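Geranylgeranyl pyrophosphate synthase (Corynebacterium glutamicum, PDB 3LK5) probably joins allylic diphosphates to isopentenyl diphosphate in isoprenoid biosynthesis, using magnesium as its cofactor. Local coordinates at residues F99-A104 and A217-A222; I106-I111 and G189-D194; W158-L163 and G182-V187; I195-H200 and V205-S210. All coordinates share one frame; numbering follows the deposited sequence.

Three long helices supply most of the four contacts. Helix 87-111 serves contacts 1 and 2, helix 170-199 serves contacts 2, 3 and 4, and helix 205-231 serves contacts 1 and 4. Contact 1 lies deepest, its centre about 5 Å from the centre of the chain; contact 4 lies farthest out, at about 18 Å. Contacts 3 and 4 are nevertheless buried, while contacts 1 and 2 are only partly buried. Contact 1 pairs a tyrosine hydroxyl with an amide, contact 2 an amide with a magnesium-site aspartate. Contact 3 is a salt bridge beside the second subunit. Contact 4 is apolar, at a turn between helices.

Contact 1 of 4, residues F99-A104 and A217-A222; sequences FIQACA and AAYTIA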
loop_
_atom_site.group_PDB
_atom_site.type_symbol
_atom_site.label_atom_id
_atom_site.label_comp_id
_atom_site.label_asym_id
_atom_site.label_seq_id
_atom_site.Cartn_x
_atom_site.Cartn_y
_atom_site.Cartn_z
ATOM N N PHE A 99 -10.236 5.150 1.191
ATOM C CA PHE A 99 -9.318 4.286 0.418
ATOM C C PHE A 99 -8.376 3.477 1.305
ATOM O O PHE A 99 -8.037 2.333 0.983
ATOM C CB PHE A 99 -8.548 5.108 -0.612
ATOM C CG PHE A 99 -9.312 5.384 -1.854
ATOM C CD1 PHE A 99 -9.733 4.339 -2.675
ATOM C CD2 PHE A 99 -9.559 6.689 -2.244
ATOM C CE1 PHE A 99 -10.404 4.590 -3.872
ATOM C CE2 PHE A 99 -10.231 6.953 -3.434
ATOM C CZ PHE A 99 -10.659 5.879 -4.244
ATOM N N ILE A 100 -7.943 4.063 2.417
ATOM C CA ILE A 100 -7.147 3.307 3.387
ATOM C C ILE A 100 -8.006 2.162 3.873
ATOM O O ILE A 100 -7.549 1.013 3.924
ATOM C CB ILE A 100 -6.702 4.159 4.577
ATOM C CG1 ILE A 100 -5.847 5.320 4.058
ATOM C CG2 ILE A 100 -5.853 3.285 5.575
ATOM C CD1 ILE A 100 -5.275 6.195 5.181
ATOM N N GLN A 101 -9.254 2.475 4.221
ATOM C CA GLN A 101 -10.131 1.418 4.748
ATOM C C GLN A 101 -10.432 0.347 3.707
ATOM O O GLN A 101 -10.575 -0.840 4.061
ATOM C CB GLN A 101 -11.433 2.050 5.279
ATOM C CG GLN A 101 -12.514 1.047 5.718
ATOM C CD GLN A 101 -12.198 0.288 6.995
ATOM O OE1 GLN A 101 -11.060 0.271 7.517
ATOM N NE2 GLN A 101 -13.230 -0.374 7.518
ATOM N N ALA A 102 -10.592 0.756 2.445
ATOM C CA ALA A 102 -10.820 -0.226 1.390
ATOM C C ALA A 102 -9.642 -1.199 1.340
ATOM O O ALA A 102 -9.849 -2.422 1.256
ATOM C CB ALA A 102 -11.025 0.424 0.052
ATOM N N CYS A 103 -8.409 -0.675 1.377
ATOM C CA CYS A 103 -7.229 -1.563 1.360
ATOM C C CYS A 103 -7.251 -2.488 2.569
ATOM O O CYS A 103 -7.012 -3.689 2.443
ATOM C CB CYS A 103 -5.918 -0.766 1.372
ATOM S SG CYS A 103 -4.422 -1.853 1.315
ATOM N N ALA A 104 -7.499 -1.920 3.743
ATOM C CA ALA A 104 -7.538 -2.702 4.972
ATOM C C ALA A 104 -8.529 -3.881 4.864
ATOM O O ALA A 104 -8.194 -5.020 5.217
ATOM C CB ALA A 104 -7.941 -1.778 6.182
ATOM N N ALA A 217 -8.546 2.038 17.806
ATOM C CA ALA A 217 -8.833 3.360 18.352
ATOM C C ALA A 217 -8.037 4.464 17.596
ATOM O O ALA A 217 -8.589 5.504 17.240
ATOM C CB ALA A 217 -8.524 3.433 19.834
ATOM N N ALA A 218 -6.741 4.242 17.419
ATOM C CA ALA A 218 -5.877 5.198 16.701
ATOM C C ALA A 218 -6.397 5.367 15.284
ATOM O O ALA A 218 -6.614 6.466 14.796
ATOM C CB ALA A 218 -4.406 4.665 16.645
ATOM N N TYR A 219 -6.688 4.242 14.661
ATOM C CA TYR A 219 -7.020 4.215 13.254
ATOM C C TYR A 219 -8.395 4.821 12.949
ATOM O O TYR A 219 -8.578 5.533 11.964
ATOM C CB TYR A 219 -6.984 2.747 12.807
ATOM C CG TYR A 219 -7.507 2.529 11.420
ATOM C CD1 TYR A 219 -7.007 3.295 10.343
ATOM C CD2 TYR A 219 -8.453 1.537 11.163
ATOM C CE1 TYR A 219 -7.474 3.092 9.061
ATOM C CE2 TYR A 219 -8.915 1.292 9.886
ATOM C CZ TYR A 219 -8.413 2.077 8.839
ATOM O OH TYR A 219 -8.877 1.893 7.576
ATOM N N THR A 220 -9.365 4.550 13.813
ATOM C CA THR A 220 -10.762 4.801 13.444
ATOM C C THR A 220 -11.268 6.131 13.954
ATOM O O THR A 220 -12.125 6.762 13.311
ATOM C CB THR A 220 -11.657 3.634 13.956
ATOM O OG1 THR A 220 -11.189 2.413 13.365
ATOM C CG2 THR A 220 -13.172 3.864 13.644
ATOM N N ILE A 221 -10.743 6.553 15.101
ATOM C CA ILE A 221 -11.247 7.740 15.735
ATOM C C ILE A 221 -10.200 8.768 16.077
ATOM O O ILE A 221 -10.329 9.941 15.681
ATOM C CB ILE A 221 -12.065 7.387 17.069
ATOM C CG1 ILE A 221 -13.098 6.305 16.759
ATOM C CG2 ILE A 221 -12.701 8.709 17.637
ATOM C CD1 ILE A 221 -14.297 6.206 17.849
ATOM N N ALA A 222 -9.174 8.369 16.830
ATOM C CA ALA A 222 -8.225 9.375 17.317
ATOM C C ALA A 222 -7.433 10.051 16.204
ATOM O O ALA A 222 -7.351 11.283 16.157
ATOM C CB ALA A 222 -7.248 8.790 18.374
#
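Segments 99-104 and 217-222 run roughly antiparallel, at 146°, and Y219 bridges them to reach I100, Q101 and A104. Their axes come no closer than 12.3 Å. Both lie on long helices, 87-111 and 205-231, of the all-helical isoprenyl diphosphate synthase fold. Segment 217-222 holds a wider pi-type turn, in which A217 O accepts from both I221 N and A222 N.

Y219 makes every contact across the gap. Its CG stands anti to the backbone N (chi1 171°), which carries the ring out to the other helix. The Q101 side chain crosses it at about a right angle and bends at chi2, bringing its amide oxygen to the edge of the ring. Y219 OH donates to Q101 OE1 at 2.7 Å. The donor sits a little off the plane of that carbonyl.

I100 and Y219 slide past each other in opposite directions. I100 CG2 packs on Y219 CE1 at 3.8 Å. Around them, R66 of helix 65-78 touches Q101 and Y219, and V187 of helix 170-199 also packs on Y219. A104, one helical turn before the magnesium ligand D108, borders the tyrosine hydroxyl, with its CB 4.0 Å from Y219 OH.

Contact 2 of 4, residues I106-I111 and G189-D194; sequences IHDDII and GGQLLD
D108 and Q191 come from opposite directions off two helices and carry this contact between them. The CA atoms of D108 and Q191 are 8.7 Å apart, so the side chains span the gap. The tight part is small. Q191 NE2 lies 2.5 Å from D108 OD1, which is doubtfully short, and the bond is weak and bent, at 124°. Beside it, D108 OD2 lies 2.8 Å from Q191 OE1. The carboxylate and amide planes are turned 28° apart, so the two flat groups meet nearly level. The bend of Q191 at chi2 (-142°) aims its amide at the acid. On this packed side Q191 is buried and rests on L150 of the second subunit. H107 ND1 is hydrogen-bonded to D153 OD2 of the second subunit, and H107 NE2 binds the backbone oxygen of I149 in its own chain.

D108 belongs to the first aspartate-rich motif of the FPP/GGPP synthases, the DDxxD sequence that includes D112. D194 lies in the GQxxD sequence of helix 170-199. All three aspartates are magnesium ligands, although no metal is bound to this chain.

The looser side is that of the D108 carboxylate, in a residue that is partly exposed. D194 OD2 stays 7.1 Å from D108 OD2 and forms a salt bridge with K215 instead.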
loop_
_atom_site.group_PDB
_atom_site.type_symbol
_atom_site.label_atom_id
_atom_site.label_comp_id
_atom_site.label_asym_id
_atom_site.label_seq_id
_atom_site.Cartn_x
_atom_site.Cartn_y
_atom_site.Cartn_z
ATOM N N ILE A 106 -9.937 -5.262 2.088
ATOM C CA ILE A 106 -9.578 -6.170 1.005
ATOM C C ILE A 106 -8.424 -7.082 1.440
ATOM O O ILE A 106 -8.516 -8.320 1.301
ATOM C CB ILE A 106 -9.266 -5.402 -0.300
ATOM C CG1 ILE A 106 -10.540 -4.735 -0.806
ATOM C CG2 ILE A 106 -8.661 -6.339 -1.361
ATOM C CD1 ILE A 106 -10.310 -3.635 -1.867
ATOM N N HIS A 107 -7.355 -6.491 1.985
ATOM C CA HIS A 107 -6.238 -7.282 2.502
ATOM C C HIS A 107 -6.594 -8.171 3.712
ATOM O O HIS A 107 -6.142 -9.336 3.778
ATOM C CB HIS A 107 -5.035 -6.367 2.799
ATOM C CG HIS A 107 -4.353 -5.878 1.562
ATOM N ND1 HIS A 107 -3.210 -5.101 1.594
ATOM C CD2 HIS A 107 -4.627 -6.094 0.247
ATOM C CE1 HIS A 107 -2.818 -4.859 0.351
ATOM N NE2 HIS A 107 -3.645 -5.465 -0.483
ATOM N N ASP A 108 -7.403 -7.640 4.641
ATOM C CA ASP A 108 -7.869 -8.433 5.806
ATOM C C ASP A 108 -8.738 -9.630 5.369
ATOM O O ASP A 108 -8.689 -10.696 5.999
ATOM C CB ASP A 108 -8.636 -7.588 6.843
ATOM C CG ASP A 108 -7.720 -6.658 7.670
ATOM O OD1 ASP A 108 -6.486 -6.849 7.682
ATOM O OD2 ASP A 108 -8.237 -5.715 8.324
ATOM N N ASP A 109 -9.514 -9.450 4.299
ATOM C CA ASP A 109 -10.307 -10.535 3.698
ATOM C C ASP A 109 -9.425 -11.711 3.212
ATOM O O ASP A 109 -9.787 -12.878 3.384
ATOM C CB ASP A 109 -11.201 -9.992 2.567
ATOM C CG ASP A 109 -11.908 -11.092 1.790
ATOM O OD1 ASP A 109 -11.646 -11.229 0.570
ATOM O OD2 ASP A 109 -12.718 -11.838 2.392
ATOM N N ILE A 110 -8.273 -11.399 2.618
ATOM C CA ILE A 110 -7.313 -12.414 2.155
ATOM C C ILE A 110 -6.634 -13.089 3.335
ATOM O O ILE A 110 -6.430 -14.314 3.339
ATOM C CB ILE A 110 -6.224 -11.807 1.206
ATOM C CG1 ILE A 110 -6.866 -11.204 -0.044
ATOM C CG2 ILE A 110 -5.192 -12.855 0.819
ATOM C CD1 ILE A 110 -7.929 -12.134 -0.710
ATOM N N ILE A 111 -6.296 -12.266 4.326
ATOM C CA ILE A 111 -5.672 -12.694 5.575
ATOM C C ILE A 111 -6.585 -13.642 6.386
ATOM O O ILE A 111 -6.126 -14.662 6.908
ATOM C CB ILE A 111 -5.254 -11.453 6.411
ATOM C CG1 ILE A 111 -4.015 -10.781 5.788
ATOM C CG2 ILE A 111 -5.033 -11.821 7.866
ATOM C CD1 ILE A 111 -3.767 -9.347 6.237
ATOM N N GLY A 189 0.674 -1.732 12.068
ATOM C CA GLY A 189 1.325 -2.319 13.269
ATOM C C GLY A 189 0.294 -3.072 14.142
ATOM O O GLY A 189 0.543 -4.225 14.575
ATOM N N GLY A 190 -0.841 -2.427 14.424
ATOM C CA GLY A 190 -2.005 -3.128 15.070
ATOM C C GLY A 190 -2.446 -4.429 14.401
ATOM O O GLY A 190 -2.647 -5.452 15.073
ATOM N N GLN A 191 -2.587 -4.426 13.079
ATOM C CA GLN A 191 -2.893 -5.664 12.350
ATOM C C GLN A 191 -1.829 -6.752 12.438
ATOM O O GLN A 191 -2.152 -7.965 12.534
ATOM C CB GLN A 191 -3.202 -5.360 10.907
ATOM C CG GLN A 191 -4.301 -4.365 10.822
ATOM C CD GLN A 191 -5.244 -4.620 9.695
ATOM O OE1 GLN A 191 -6.415 -4.184 9.751
ATOM N NE2 GLN A 191 -4.766 -5.281 8.634
ATOM N N LEU A 192 -0.569 -6.330 12.412
ATOM C CA LEU A 192 0.520 -7.287 12.582
ATOM C C LEU A 192 0.431 -7.961 13.955
ATOM O O LEU A 192 0.636 -9.175 14.072
ATOM C CB LEU A 192 1.901 -6.625 12.407
ATOM C CG LEU A 192 2.277 -6.402 10.940
ATOM C CD1 LEU A 192 3.426 -5.366 10.803
ATOM C CD2 LEU A 192 2.631 -7.747 10.301
ATOM N N LEU A 193 0.189 -7.169 14.999
ATOM C CA LEU A 193 0.063 -7.732 16.350
ATOM C C LEU A 193 -1.118 -8.708 16.453
ATOM O O LEU A 193 -1.014 -9.746 17.125
ATOM C CB LEU A 193 -0.061 -6.621 17.398
ATOM C CG LEU A 193 -0.181 -7.045 18.865
ATOM C CD1 LEU A 193 0.999 -7.970 19.274
ATOM C CD2 LEU A 193 -0.181 -5.809 19.712
ATOM N N ASP A 194 -2.217 -8.374 15.779
ATOM C CA ASP A 194 -3.455 -9.184 15.753
ATOM C C ASP A 194 -3.269 -10.541 15.051
ATOM O O ASP A 194 -3.744 -11.592 15.540
ATOM C CB ASP A 194 -4.558 -8.392 15.060
ATOM C CG ASP A 194 -5.940 -8.898 15.384
ATOM O OD1 ASP A 194 -6.203 -9.298 16.538
ATOM O OD2 ASP A 194 -6.789 -8.873 14.481
#

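Contact 3 of 4, residues W158-L163 and G182-V187; sequences WAEDML and GMRTEV
Helices 144-164 and 170-199 follow each other in the all-helical prenyl synthase fold, and here the buried pair E160 and R184 joins them beside the subunit interface. The CA atoms of E160 and R184 are 10.6 Å apart, so the two long side chains do all the reaching. R184 grips E160 side-on. Its NE and its NH2 both donate to the single atom E160 OE2. The bond from R184 NE to E160 OE2 is 2.9 Å long, and that from R184 NH2 to E160 OE2 is also 2.9 Å. The acceptor lies close to the guanidinium plane, at its edge. Both donors come in on the syn side of the carboxylate, tilted somewhat over 20° from its plane. The two flat groups are nearly perpendicular, with planes 83° apart.

Bends shape both chains. E160 turns at chi2 (-84°), which swings the carboxylate toward R184. R184 bends at chi2 and chi3, bringing NE and NH2 round to the acid.

W180, one turn before R184, holds both partners: its NE1 binds E160 OE1, and its backbone oxygen takes R184 NH1. The same R184 NH1 forms a salt bridge with D161 of the second subunit. The E160-R184 bridge thus joins two successive helices of one chain, and the link to D161 carries it to the second subunit of this all-helical prenyl synthase dimer.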
loop_
_atom_site.group_PDB
_atom_site.type_symbol
_atom_site.label_atom_id
_atom_site.label_comp_id
_atom_site.label_asym_id
_atom_site.label_seq_id
_atom_site.Cartn_x
_atom_site.Cartn_y
_atom_site.Cartn_z
ATOM N N TRP A 158 -3.975 5.394 -3.931
ATOM C CA TRP A 158 -4.965 6.446 -4.221
ATOM C C TRP A 158 -5.397 7.221 -2.961
ATOM O O TRP A 158 -5.785 8.380 -3.072
ATOM C CB TRP A 158 -6.186 5.834 -4.926
ATOM C CG TRP A 158 -5.859 5.564 -6.386
ATOM C CD1 TRP A 158 -4.718 5.935 -7.071
ATOM C CD2 TRP A 158 -6.712 4.921 -7.334
ATOM N NE1 TRP A 158 -4.801 5.493 -8.406
ATOM C CE2 TRP A 158 -6.030 4.896 -8.574
ATOM C CE3 TRP A 158 -7.991 4.328 -7.239
ATOM C CZ2 TRP A 158 -6.588 4.314 -9.717
ATOM C CZ3 TRP A 158 -8.544 3.734 -8.374
ATOM C CH2 TRP A 158 -7.844 3.741 -9.596
ATOM N N ALA A 159 -5.382 6.566 -1.798
ATOM C CA ALA A 159 -5.597 7.321 -0.530
ATOM C C ALA A 159 -4.580 8.446 -0.450
ATOM O O ALA A 159 -4.915 9.616 -0.146
ATOM C CB ALA A 159 -5.489 6.409 0.712
ATOM N N GLU A 160 -3.309 8.105 -0.711
ATOM C CA GLU A 160 -2.243 9.098 -0.613
ATOM C C GLU A 160 -2.462 10.172 -1.665
ATOM O O GLU A 160 -2.297 11.337 -1.369
ATOM C CB GLU A 160 -0.830 8.472 -0.830
ATOM C CG GLU A 160 -0.665 7.179 -0.038
ATOM C CD GLU A 160 -0.241 7.342 1.448
ATOM O OE1 GLU A 160 -0.114 8.569 1.884
ATOM O OE2 GLU A 160 0.002 6.222 2.130
ATOM N N ASP A 161 -2.730 9.770 -2.918
ATOM C CA ASP A 161 -2.936 10.771 -4.005
ATOM C C ASP A 161 -4.105 11.687 -3.654
ATOM O O ASP A 161 -4.063 12.878 -3.941
ATOM C CB ASP A 161 -3.296 10.065 -5.313
ATOM C CG ASP A 161 -2.095 9.322 -5.936
ATOM O OD1 ASP A 161 -0.922 9.604 -5.600
ATOM O OD2 ASP A 161 -2.341 8.424 -6.745
HETATM N N MSE A 162 -5.181 11.111 -3.152
HETATM C CA MSE A 162 -6.395 11.912 -2.903
HETATM C C MSE A 162 -6.103 12.984 -1.876
HETATM O O MSE A 162 -6.577 14.126 -2.020
HETATM C CB MSE A 162 -7.564 11.023 -2.438
HETATM C CG MSE A 162 -8.900 11.812 -2.391
HETATM SE SE MSE A 162 -10.361 10.536 -2.231
HETATM C CE MSE A 162 -11.919 11.831 -2.295
ATOM N N LEU A 163 -5.303 12.643 -0.856
ATOM C CA LEU A 163 -4.814 13.655 0.082
ATOM C C LEU A 163 -3.848 14.669 -0.581
ATOM O O LEU A 163 -4.063 15.899 -0.494
ATOM C CB LEU A 163 -4.134 12.987 1.324
ATOM C CG LEU A 163 -3.539 13.998 2.336
ATOM C CD1 LEU A 163 -4.666 14.866 2.974
ATOM C CD2 LEU A 163 -2.696 13.262 3.398
ATOM N N GLY A 182 1.292 8.869 11.761
ATOM C CA GLY A 182 0.913 8.025 12.946
ATOM C C GLY A 182 -0.134 6.989 12.561
ATOM O O GLY A 182 0.057 5.788 12.771
HETATM N N MSE A 183 -1.225 7.431 11.930
HETATM C CA MSE A 183 -2.341 6.573 11.638
HETATM C C MSE A 183 -1.959 5.346 10.822
HETATM O O MSE A 183 -2.385 4.233 11.133
HETATM C CB MSE A 183 -3.394 7.347 10.830
HETATM C CG MSE A 183 -4.562 6.490 10.469
HETATM SE SE MSE A 183 -5.836 7.635 9.458
HETATM C CE MSE A 183 -4.717 7.957 7.894
ATOM N N ARG A 184 -1.180 5.536 9.760
ATOM C CA ARG A 184 -0.903 4.423 8.817
ATOM C C ARG A 184 0.080 3.428 9.432
ATOM O O ARG A 184 -0.066 2.221 9.259
ATOM C CB ARG A 184 -0.419 4.970 7.437
ATOM C CG ARG A 184 -1.653 5.532 6.671
ATOM C CD ARG A 184 -1.338 6.855 5.923
ATOM N NE ARG A 184 -0.224 6.714 4.958
ATOM C CZ ARG A 184 1.039 7.102 5.164
ATOM N NH1 ARG A 184 1.440 7.623 6.337
ATOM N NH2 ARG A 184 1.920 6.990 4.150
ATOM N N THR A 185 1.057 3.909 10.180
ATOM C CA THR A 185 1.968 2.957 10.842
ATOM C C THR A 185 1.196 2.204 11.942
ATOM O O THR A 185 1.370 0.987 12.127
ATOM C CB THR A 185 3.207 3.670 11.365
ATOM O OG1 THR A 185 4.010 4.029 10.220
ATOM C CG2 THR A 185 4.049 2.723 12.284
ATOM N N GLU A 186 0.358 2.943 12.679
ATOM C CA GLU A 186 -0.391 2.341 13.805
ATOM C C GLU A 186 -1.366 1.260 13.355
ATOM O O GLU A 186 -1.429 0.178 13.964
ATOM C CB GLU A 186 -1.081 3.453 14.628
ATOM C CG GLU A 186 -0.078 4.226 15.498
ATOM C CD GLU A 186 -0.520 5.645 15.913
ATOM O OE1 GLU A 186 -1.625 6.128 15.565
ATOM O OE2 GLU A 186 0.308 6.344 16.530
ATOM N N VAL A 187 -2.128 1.507 12.285
ATOM C CA VAL A 187 -3.110 0.500 11.863
ATOM C C VAL A 187 -2.434 -0.782 11.325
ATOM O O VAL A 187 -2.845 -1.908 11.648
ATOM C CB VAL A 187 -4.165 1.035 10.852
ATOM C CG1 VAL A 187 -3.540 1.378 9.451
ATOM C CG2 VAL A 187 -5.324 -0.013 10.675
#

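Contact 4 of 4, residues I195-H200 and V205-S210; sequences IYLESH and VELADS
L197 and L207 meet where helix 170-199 ends and helix 205-231 begins. The two side chains pass at a slant. The two methyls at the end of L197 do most of the touching. With chi1 at -55° and chi2 at -175°, L197 presents CD2 to the L207 side chain and CD1 to the backbone at A208. L197 CD2 rests on L207 CB at 3.6 Å, and also nears L207 CD1 at 3.9 Å. The other branch, L197 CD1, settles over the backbone and lies 3.8 Å from A208 N. The CA atoms of L197 and A208 are 7.8 Å apart, a close approach that lets the short side chain touch the opposite main chain. Only van der Waals contacts join the two segments.

Beside L197, Y196 and H200 pack on each other at the end of the helix. The edge of the Y196 ring meets L197 CD2. One face of the Y196 ring lies against H200, with Y196 CE1 above the centre of the imidazole. H200 has just left helical geometry. S199 OG lies in the plane of that imidazole, hydrogen-bonded to H200 ND1 at 2.8 Å.

N202 in the linking loop packs on both leucines, and S204 OG is bonded to L207 N at the start of the second helix. L197 stands one turn after the magnesium ligand D194. A short loop with leucines packed just inside the turn makes this a helical hairpin within the all-helical synthase fold.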
loop_
_atom_site.group_PDB
_atom_site.type_symbol
_atom_site.label_atom_id
_atom_site.label_comp_id
_atom_site.label_asym_id
_atom_site.label_seq_id
_atom_site.Cartn_x
_atom_site.Cartn_y
_atom_site.Cartn_z
ATOM N N ILE A 195 -2.585 -10.511 13.908
ATOM C CA ILE A 195 -2.188 -11.711 13.164
ATOM C C ILE A 195 -1.383 -12.662 14.037
ATOM O O ILE A 195 -1.573 -13.894 13.983
ATOM C CB ILE A 195 -1.327 -11.346 11.892
ATOM C CG1 ILE A 195 -2.186 -10.676 10.842
ATOM C CG2 ILE A 195 -0.652 -12.582 11.275
ATOM C CD1 ILE A 195 -3.500 -11.309 10.675
ATOM N N TYR A 196 -0.490 -12.080 14.829
ATOM C CA TYR A 196 0.362 -12.831 15.717
ATOM C C TYR A 196 -0.531 -13.520 16.765
ATOM O O TYR A 196 -0.407 -14.741 17.011
ATOM C CB TYR A 196 1.403 -11.917 16.381
ATOM C CG TYR A 196 2.177 -12.556 17.511
ATOM C CD1 TYR A 196 3.382 -13.253 17.275
ATOM C CD2 TYR A 196 1.713 -12.478 18.819
ATOM C CE1 TYR A 196 4.093 -13.855 18.335
ATOM C CE2 TYR A 196 2.407 -13.076 19.879
ATOM C CZ TYR A 196 3.587 -13.762 19.630
ATOM O OH TYR A 196 4.260 -14.338 20.681
ATOM N N LEU A 197 -1.412 -12.749 17.398
ATOM C CA LEU A 197 -2.293 -13.374 18.421
ATOM C C LEU A 197 -3.092 -14.540 17.859
ATOM O O LEU A 197 -3.223 -15.587 18.535
ATOM C CB LEU A 197 -3.216 -12.335 19.082
ATOM C CG LEU A 197 -2.586 -11.086 19.724
ATOM C CD1 LEU A 197 -3.681 -10.266 20.420
ATOM C CD2 LEU A 197 -1.517 -11.431 20.722
ATOM N N GLU A 198 -3.624 -14.387 16.648
ATOM C CA GLU A 198 -4.434 -15.430 16.030
ATOM C C GLU A 198 -3.624 -16.648 15.650
ATOM O O GLU A 198 -4.094 -17.776 15.793
ATOM C CB GLU A 198 -5.157 -14.926 14.788
ATOM C CG GLU A 198 -6.372 -14.091 15.065
ATOM C CD GLU A 198 -6.913 -13.447 13.801
ATOM O OE1 GLU A 198 -6.174 -13.427 12.781
ATOM O OE2 GLU A 198 -8.069 -12.975 13.811
ATOM N N SER A 199 -2.404 -16.417 15.161
ATOM C CA SER A 199 -1.564 -17.493 14.691
ATOM C C SER A 199 -0.962 -18.277 15.865
ATOM O O SER A 199 -0.755 -19.487 15.759
ATOM C CB SER A 199 -0.473 -16.940 13.752
ATOM O OG SER A 199 0.475 -16.176 14.485
ATOM N N HIS A 200 -0.692 -17.588 16.973
ATOM C CA HIS A 200 -0.117 -18.193 18.169
ATOM C C HIS A 200 -1.199 -18.596 19.202
ATOM O O HIS A 200 -0.878 -18.955 20.343
ATOM C CB HIS A 200 0.893 -17.237 18.790
ATOM C CG HIS A 200 2.161 -17.113 17.997
ATOM N ND1 HIS A 200 2.193 -16.613 16.711
ATOM C CD2 HIS A 200 3.438 -17.464 18.294
ATOM C CE1 HIS A 200 3.436 -16.648 16.256
ATOM N NE2 HIS A 200 4.210 -17.155 17.199
ATOM N N VAL A 205 -4.657 -10.670 27.648
ATOM C CA VAL A 205 -5.621 -9.551 27.685
ATOM C C VAL A 205 -4.889 -8.274 27.261
ATOM O O VAL A 205 -5.399 -7.474 26.448
ATOM C CB VAL A 205 -6.223 -9.360 29.094
ATOM C CG1 VAL A 205 -7.196 -8.180 29.110
ATOM C CG2 VAL A 205 -6.977 -10.617 29.539
ATOM N N GLU A 206 -3.669 -8.127 27.791
ATOM C CA GLU A 206 -2.788 -6.984 27.521
ATOM C C GLU A 206 -2.491 -6.818 26.047
ATOM O O GLU A 206 -2.450 -5.688 25.521
ATOM C CB GLU A 206 -1.450 -7.184 28.215
ATOM C CG GLU A 206 -1.049 -6.051 29.118
ATOM C CD GLU A 206 -1.921 -6.004 30.358
ATOM O OE1 GLU A 206 -2.106 -7.067 31.010
ATOM O OE2 GLU A 206 -2.432 -4.906 30.685
ATOM N N LEU A 207 -2.244 -7.935 25.372
ATOM C CA LEU A 207 -1.905 -7.843 23.968
ATOM C C LEU A 207 -3.128 -7.533 23.127
ATOM O O LEU A 207 -3.038 -6.789 22.153
ATOM C CB LEU A 207 -1.180 -9.085 23.484
ATOM C CG LEU A 207 0.261 -9.162 24.018
ATOM C CD1 LEU A 207 0.816 -10.544 23.728
ATOM C CD2 LEU A 207 1.181 -8.069 23.432
ATOM N N ALA A 208 -4.273 -8.106 23.498
ATOM C CA ALA A 208 -5.538 -7.773 22.837
ATOM C C ALA A 208 -5.843 -6.285 23.020
ATOM O O ALA A 208 -6.305 -5.632 22.049
ATOM C CB ALA A 208 -6.707 -8.642 23.386
ATOM N N ASP A 209 -5.576 -5.748 24.220
ATOM C CA ASP A 209 -5.693 -4.287 24.502
ATOM C C ASP A 209 -4.842 -3.444 23.526
ATOM O O ASP A 209 -5.297 -2.400 23.037
ATOM C CB ASP A 209 -5.234 -3.911 25.924
ATOM C CG ASP A 209 -6.198 -4.375 27.025
ATOM O OD1 ASP A 209 -7.411 -4.606 26.777
ATOM O OD2 ASP A 209 -5.714 -4.490 28.181
ATOM N N SER A 210 -3.602 -3.882 23.294
ATOM C CA SER A 210 -2.724 -3.187 22.357
ATOM C C SER A 210 -3.291 -3.175 20.963
ATOM O O SER A 210 -3.251 -2.136 20.279
ATOM C CB SER A 210 -1.307 -3.775 22.351
ATOM O OG SER A 210 -0.709 -3.590 23.631
#